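Local coordinates for protein peptidoglycan-N-acetylmuramic acid deacetylase PdaA (Bacillus subtilis, PDB 1W1B) that deacetylates N-acetylmuramic acid residues in peptidoglycan glycan strands, leading to muramic delta-lactam in the spore cortex, and is required for germination, at residues F92-F97 with G116-H121; H122-T127 with R160-E165. All blocks are in the same frame, centred on the assembly; numbering follows the deposited sequence.

Overall arrangement
Both interactions lie in the NodB homology domain and meet at one cadmium ion, to which interaction 1 brings His118 and interaction 2 His122; Thr94 of the first packs against His122 of the second. Interaction 1 is the more deeply buried: strands 90-93 and 114-117 of the parallel sheet pair by direct backbone hydrogen bonds, continued into the turns beyond the strand ends. Interaction 2 lies farther from the centre of the chain, where the loop ahead of helix 130-148 rests on the short strand 162-163 through van der Waals contacts and a bridging water. Along the chain, 116-121 runs directly into 122-127, so the same loop carries both metal ligands.

Interaction 1. Residues F92-F97 with G116-H121; sequences FVTGHF and GNHSFH. With CD (cadmium ion), chain C; CD (cadmium ion), chain D.
Gly95 CA sits over one face of the Phe120 ring, 3.7 Å from its centroid, a CH-pi contact offset toward the rim; Gly95, with no side chain, lies close against that ring. His121 CG lies at the edge of the same ring, and Phe120 CD1 in turn stands over the centre of the His121 ring. At the edge of the Phe92 ring, near its plane, lies Asn117 O, 3.6 Å from Phe92 CD1. The His118 ring has Thr94 CG2 set obliquely to it, 3.8 Å from CD2, the two side chains side by side and pointing the same way.

The backbones pair as parallel strands. Val93 N donates to Gly116 O at 3.2 Å, and His118 N returns a bond to Val93 O at 2.9 Å. Past the strand ends, Gly95 N reaches Phe120 O at 2.9 Å and, weakly, Ser119 O. Asn117 OD1 accepts from Ser119 N in the plane of the Asn117 side-chain amide, an Asx turn just after the strand. With OG1 between backbone N and carbonyl carbon (chi1 64°), Thr94 can N-cap helix 95-100 through Phe97 N while CG2 faces His118. A glycine at Thr94 would probably leave Phe97 N without its cap and open a gap beside the His118 ring.

His118 NE2 binds the cadmium ion at 2.4 Å, and its ND1 is hydrogen-bonded to Arg157 O. His121 NE2 holds a second cadmium at the surface. Gripped at both nitrogens, the His118 ring has its rotation fixed; the bond to a carbonyl probably keeps ND1 protonated, which would leave NE2 to bind the metal.

Interaction 2. Residues H122-T127 with R160-E165; sequences HPDLTT and RGVFSE. With CD (cadmium ion), chain C.
Residues 122-127 and 160-165 run in roughly the same direction, 24° apart, with His122 facing Arg160 at one end and Thr126 facing Phe163 and Ser164 at the other. Their backbones stay well separated, the CA atoms of Asp124 and Val162 being 6.5 Å apart, and a water joins them by accepting from Leu125 N and donating to Val162 O.

Among the side chains, Val162 is central. Its CG1, anti to the backbone N (chi1 178°), meets the carboxylate of Asp124 at 3.7 Å from OD1, the two groups crossing at a slant. That carboxylate is held by its own loop: OD1 takes Thr126 N at 2.8 Å on the anti side and Thr126 OG1 at 2.7 Å, both from the same face of its plane. The hydrogen bond from Thr126 N to Asp124 OD1 makes an Asx turn, and Thr127 N and OG1 both donate to Asp124 O. With its hydroxyl thus engaged, Thr126 turns its methyl CG2 onto Phe163 O (3.6 Å) and Ser164 OG. Ser164, at the N-cap of helix 165-173, bonds through OG to Val167 N.

At the other end, the His122 ring comes obliquely to Arg160 N, which lies 3.6 Å from CE1. Arg160 N donates to a water that is itself bound to the cadmium ion, which makes Arg160 N a second-shell donor to the metal site. His122 NE2 binds the same ion at 2.4 Å alongside His118, consistent with the divalent-metal site of family 4 carbohydrate esterases, in which two histidines four residues apart supply ligands beside the putative catalytic base Asp67.

Interaction 1. Residues F92-F97 with G116-H121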
loop_
_atom_site.group_PDB
_atom_site.type_symbol
_atom_site.label_atom_id
_atom_site.label_comp_id
_atom_site.label_asym_id
_atom_site.label_seq_id
_atom_site.Cartn_x
_atom_site.Cartn_y
_atom_site.Cartn_z
ATOM N N PHE A 92 2.770 -3.868 2.048
ATOM C CA PHE A 92 3.766 -3.049 2.736
ATOM C C PHE A 92 3.857 -3.568 4.161
ATOM O O PHE A 92 2.939 -3.393 4.976
ATOM C CB PHE A 92 3.357 -1.565 2.672
ATOM C CG PHE A 92 3.515 -0.958 1.286
ATOM C CD1 PHE A 92 4.732 -0.409 0.882
ATOM C CD2 PHE A 92 2.451 -0.956 0.381
ATOM C CE1 PHE A 92 4.896 0.145 -0.407
ATOM C CE2 PHE A 92 2.599 -0.413 -0.908
ATOM C CZ PHE A 92 3.827 0.140 -1.298
ATOM N N VAL A 93 4.977 -4.227 4.454
ATOM C CA VAL A 93 5.170 -4.844 5.757
ATOM C C VAL A 93 6.183 -4.179 6.676
ATOM O O VAL A 93 7.109 -3.490 6.228
ATOM C CB VAL A 93 5.544 -6.357 5.584
ATOM C CG1 VAL A 93 4.440 -7.070 4.811
ATOM C CG2 VAL A 93 6.899 -6.511 4.851
ATOM N N THR A 94 5.981 -4.363 7.978
ATOM C CA THR A 94 6.908 -3.822 8.962
ATOM C C THR A 94 7.839 -4.949 9.397
ATOM O O THR A 94 7.633 -6.108 9.018
ATOM C CB THR A 94 6.202 -3.277 10.212
ATOM O OG1 THR A 94 5.541 -4.355 10.895
ATOM C CG2 THR A 94 5.213 -2.155 9.830
ATOM N N GLY A 95 8.847 -4.588 10.197
ATOM C CA GLY A 95 9.819 -5.549 10.686
ATOM C C GLY A 95 9.145 -6.532 11.608
ATOM O O GLY A 95 9.412 -7.739 11.537
ATOM N N HIS A 96 8.266 -6.025 12.470
ATOM C CA HIS A 96 7.550 -6.911 13.377
ATOM C C HIS A 96 6.688 -7.904 12.606
ATOM O O HIS A 96 6.593 -9.068 12.993
ATOM C CB HIS A 96 6.636 -6.149 14.357
ATOM C CG HIS A 96 5.705 -7.054 15.121
ATOM N ND1 HIS A 96 4.371 -7.204 14.796
ATOM C CD2 HIS A 96 5.944 -7.933 16.129
ATOM C CE1 HIS A 96 3.832 -8.138 15.563
ATOM N NE2 HIS A 96 4.765 -8.596 16.379
ATOM N N PHE A 97 6.058 -7.448 11.526
ATOM C CA PHE A 97 5.203 -8.340 10.760
ATOM C C PHE A 97 5.999 -9.462 10.126
ATOM O O PHE A 97 5.614 -10.624 10.210
ATOM C CB PHE A 97 4.457 -7.599 9.656
ATOM C CG PHE A 97 3.463 -8.467 8.930
ATOM C CD1 PHE A 97 2.204 -8.709 9.476
ATOM C CD2 PHE A 97 3.806 -9.094 7.731
ATOM C CE1 PHE A 97 1.295 -9.567 8.838
ATOM C CE2 PHE A 97 2.903 -9.962 7.076
ATOM C CZ PHE A 97 1.649 -10.195 7.635
ATOM N N GLY A 116 6.256 -4.716 -0.200
ATOM C CA GLY A 116 6.731 -3.348 -0.097
ATOM C C GLY A 116 7.303 -3.079 1.281
ATOM O O GLY A 116 7.147 -3.890 2.195
ATOM N N ASN A 117 7.938 -1.922 1.441
ATOM C CA ASN A 117 8.575 -1.572 2.697
ATOM C C ASN A 117 7.753 -0.598 3.540
ATOM O O ASN A 117 7.391 0.501 3.086
ATOM C CB ASN A 117 9.958 -0.961 2.421
ATOM C CG ASN A 117 10.947 -1.199 3.562
ATOM O OD1 ASN A 117 10.617 -1.039 4.740
ATOM N ND2 ASN A 117 12.163 -1.582 3.211
ATOM N N HIS A 118 7.464 -0.998 4.776
ATOM C CA HIS A 118 6.717 -0.138 5.688
ATOM C C HIS A 118 7.602 0.184 6.906
ATOM O O HIS A 118 7.099 0.618 7.948
ATOM C CB HIS A 118 5.411 -0.834 6.119
ATOM C CG HIS A 118 4.336 0.111 6.565
ATOM N ND1 HIS A 118 4.248 1.409 6.107
ATOM C CD2 HIS A 118 3.273 -0.071 7.388
ATOM C CE1 HIS A 118 3.178 1.986 6.628
ATOM N NE2 HIS A 118 2.571 1.109 7.409
ATOM N N SER A 119 8.917 -0.021 6.734
ATOM C CA SER A 119 9.968 0.214 7.751
ATOM C C SER A 119 9.995 -0.837 8.856
ATOM O O SER A 119 8.976 -1.445 9.185
ATOM C CB SER A 119 9.848 1.598 8.401
ATOM O OG SER A 119 8.864 1.575 9.413
ATOM N N PHE A 120 11.166 -1.032 9.448
ATOM C CA PHE A 120 11.316 -2.048 10.476
ATOM C C PHE A 120 10.525 -1.817 11.752
ATOM O O PHE A 120 9.760 -2.692 12.175
ATOM C CB PHE A 120 12.798 -2.263 10.826
ATOM C CG PHE A 120 13.055 -3.578 11.506
ATOM C CD1 PHE A 120 12.963 -3.697 12.888
ATOM C CD2 PHE A 120 13.271 -4.733 10.748
ATOM C CE1 PHE A 120 13.068 -4.947 13.508
ATOM C CE2 PHE A 120 13.379 -5.989 11.356
ATOM C CZ PHE A 120 13.274 -6.097 12.737
ATOM N N HIS A 121 10.700 -0.648 12.365
ATOM C CA HIS A 121 10.005 -0.352 13.611
ATOM C C HIS A 121 8.787 0.533 13.443
ATOM O O HIS A 121 8.171 0.908 14.432
ATOM C CB HIS A 121 10.947 0.304 14.633
ATOM C CG HIS A 121 12.123 -0.539 15.010
ATOM N ND1 HIS A 121 13.369 -0.376 14.441
ATOM C CD2 HIS A 121 12.245 -1.555 15.897
ATOM C CE1 HIS A 121 14.206 -1.253 14.964
ATOM N NE2 HIS A 121 13.548 -1.980 15.848
HETATM CD CD CD C . 1.001 1.564 9.221
HETATM CD CD CD D . 14.798 -3.837 17.125
HETATM O O HOH W 1 -1.376 1.744 7.869
HETATM O O HOH W 2 0.843 3.821 8.459
HETATM O O HOH W 3 0.699 -0.788 9.709
HETATM O O HOH W 4 15.283 -6.345 16.316
#

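Interaction 2. Residues H122-T127 with R160-E165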
loop_
_atom_site.group_PDB
_atom_site.type_symbol
_atom_site.label_atom_id
_atom_site.label_comp_id
_atom_site.label_asym_id
_atom_site.label_seq_id
_atom_site.Cartn_x
_atom_site.Cartn_y
_atom_site.Cartn_z
ATOM N N HIS A 122 8.436 0.865 12.204
ATOM C CA HIS A 122 7.271 1.707 11.943
ATOM C C HIS A 122 7.367 3.037 12.716
ATOM O O HIS A 122 6.408 3.472 13.360
ATOM C CB HIS A 122 5.990 0.951 12.333
ATOM C CG HIS A 122 4.737 1.512 11.726
ATOM N ND1 HIS A 122 3.885 2.355 12.407
ATOM C CD2 HIS A 122 4.175 1.321 10.507
ATOM C CE1 HIS A 122 2.853 2.657 11.639
ATOM N NE2 HIS A 122 3.005 2.042 10.479
ATOM N N PRO A 123 8.535 3.699 12.663
ATOM C CA PRO A 123 8.686 4.975 13.374
ATOM C C PRO A 123 8.244 6.141 12.488
ATOM O O PRO A 123 7.914 5.955 11.315
ATOM C CB PRO A 123 10.185 5.037 13.627
ATOM C CG PRO A 123 10.720 4.501 12.304
ATOM C CD PRO A 123 9.821 3.280 12.057
ATOM N N ASP A 124 8.229 7.336 13.062
ATOM C CA ASP A 124 7.918 8.531 12.302
ATOM C C ASP A 124 9.293 8.830 11.707
ATOM O O ASP A 124 10.206 9.238 12.424
ATOM C CB ASP A 124 7.519 9.687 13.217
ATOM C CG ASP A 124 7.295 10.980 12.447
ATOM O OD1 ASP A 124 7.910 11.172 11.376
ATOM O OD2 ASP A 124 6.511 11.820 12.914
ATOM N N LEU A 125 9.446 8.608 10.405
ATOM C CA LEU A 125 10.722 8.824 9.733
ATOM C C LEU A 125 11.241 10.269 9.761
ATOM O O LEU A 125 12.429 10.494 9.532
ATOM C CB LEU A 125 10.624 8.331 8.278
ATOM C CG LEU A 125 10.308 6.832 8.080
ATOM C CD1 LEU A 125 9.902 6.585 6.619
ATOM C CD2 LEU A 125 11.506 5.975 8.487
ATOM N N THR A 126 10.374 11.246 10.044
ATOM C CA THR A 126 10.836 12.637 10.063
ATOM C C THR A 126 11.666 12.899 11.317
ATOM O O THR A 126 12.356 13.902 11.419
ATOM C CB THR A 126 9.661 13.673 9.972
ATOM O OG1 THR A 126 8.888 13.658 11.175
ATOM C CG2 THR A 126 8.757 13.355 8.786
ATOM N N THR A 127 11.619 11.964 12.257
ATOM C CA THR A 127 12.386 12.095 13.485
ATOM C C THR A 127 13.661 11.255 13.376
ATOM O O THR A 127 14.344 11.014 14.373
ATOM C CB THR A 127 11.596 11.567 14.686
ATOM O OG1 THR A 127 11.396 10.161 14.522
ATOM C CG2 THR A 127 10.246 12.250 14.789
ATOM N N ARG A 160 2.688 5.574 9.489
ATOM C CA ARG A 160 1.757 6.623 9.920
ATOM C C ARG A 160 1.375 7.583 8.798
ATOM O O ARG A 160 0.670 8.563 9.037
ATOM C CB ARG A 160 2.341 7.446 11.075
ATOM C CG ARG A 160 2.444 6.717 12.414
ATOM C CD ARG A 160 1.630 7.417 13.527
ATOM N NE ARG A 160 0.183 7.260 13.369
ATOM C CZ ARG A 160 -0.642 8.192 12.892
ATOM N NH1 ARG A 160 -0.183 9.383 12.517
ATOM N NH2 ARG A 160 -1.939 7.928 12.789
ATOM N N GLY A 161 1.845 7.311 7.585
ATOM C CA GLY A 161 1.530 8.173 6.460
ATOM C C GLY A 161 2.204 9.528 6.597
ATOM O O GLY A 161 1.889 10.479 5.878
ATOM N N VAL A 162 3.150 9.606 7.523
ATOM C CA VAL A 162 3.873 10.836 7.778
ATOM C C VAL A 162 5.196 10.901 7.036
ATOM O O VAL A 162 6.003 9.976 7.093
ATOM C CB VAL A 162 4.151 11.011 9.282
ATOM C CG1 VAL A 162 4.954 12.274 9.518
ATOM C CG2 VAL A 162 2.845 11.063 10.037
ATOM N N PHE A 163 5.398 12.012 6.333
ATOM C CA PHE A 163 6.623 12.253 5.587
ATOM C C PHE A 163 6.974 13.749 5.628
ATOM O O PHE A 163 6.376 14.532 6.373
ATOM C CB PHE A 163 6.478 11.779 4.127
ATOM C CG PHE A 163 5.394 12.486 3.355
ATOM C CD1 PHE A 163 4.045 12.202 3.600
ATOM C CD2 PHE A 163 5.717 13.468 2.416
ATOM C CE1 PHE A 163 3.030 12.888 2.928
ATOM C CE2 PHE A 163 4.711 14.163 1.735
ATOM C CZ PHE A 163 3.359 13.872 1.994
ATOM N N SER A 164 7.960 14.130 4.827
ATOM C CA SER A 164 8.419 15.510 4.722
ATOM C C SER A 164 9.243 15.546 3.445
ATOM O O SER A 164 9.463 14.507 2.830
ATOM C CB SER A 164 9.294 15.884 5.924
ATOM O OG SER A 164 10.435 15.051 6.008
ATOM N N GLU A 165 9.694 16.724 3.030
ATOM C CA GLU A 165 10.501 16.804 1.817
ATOM C C GLU A 165 11.834 16.085 2.047
ATOM O O GLU A 165 12.376 15.435 1.150
ATOM C CB GLU A 165 10.747 18.257 1.440
ATOM C CG GLU A 165 11.398 18.385 0.095
ATOM C CD GLU A 165 11.132 19.716 -0.561
ATOM O OE1 GLU A 165 11.562 19.884 -1.722
ATOM O OE2 GLU A 165 10.496 20.586 0.078
HETATM CD CD CD C . 1.001 1.564 9.221
HETATM O O HOH W 5 7.191 7.896 8.537
HETATM O O HOH W 2 0.843 3.821 8.459
HETATM O O HOH W 1 -1.376 1.744 7.869
HETATM O O HOH W 3 0.699 -0.788 9.709
#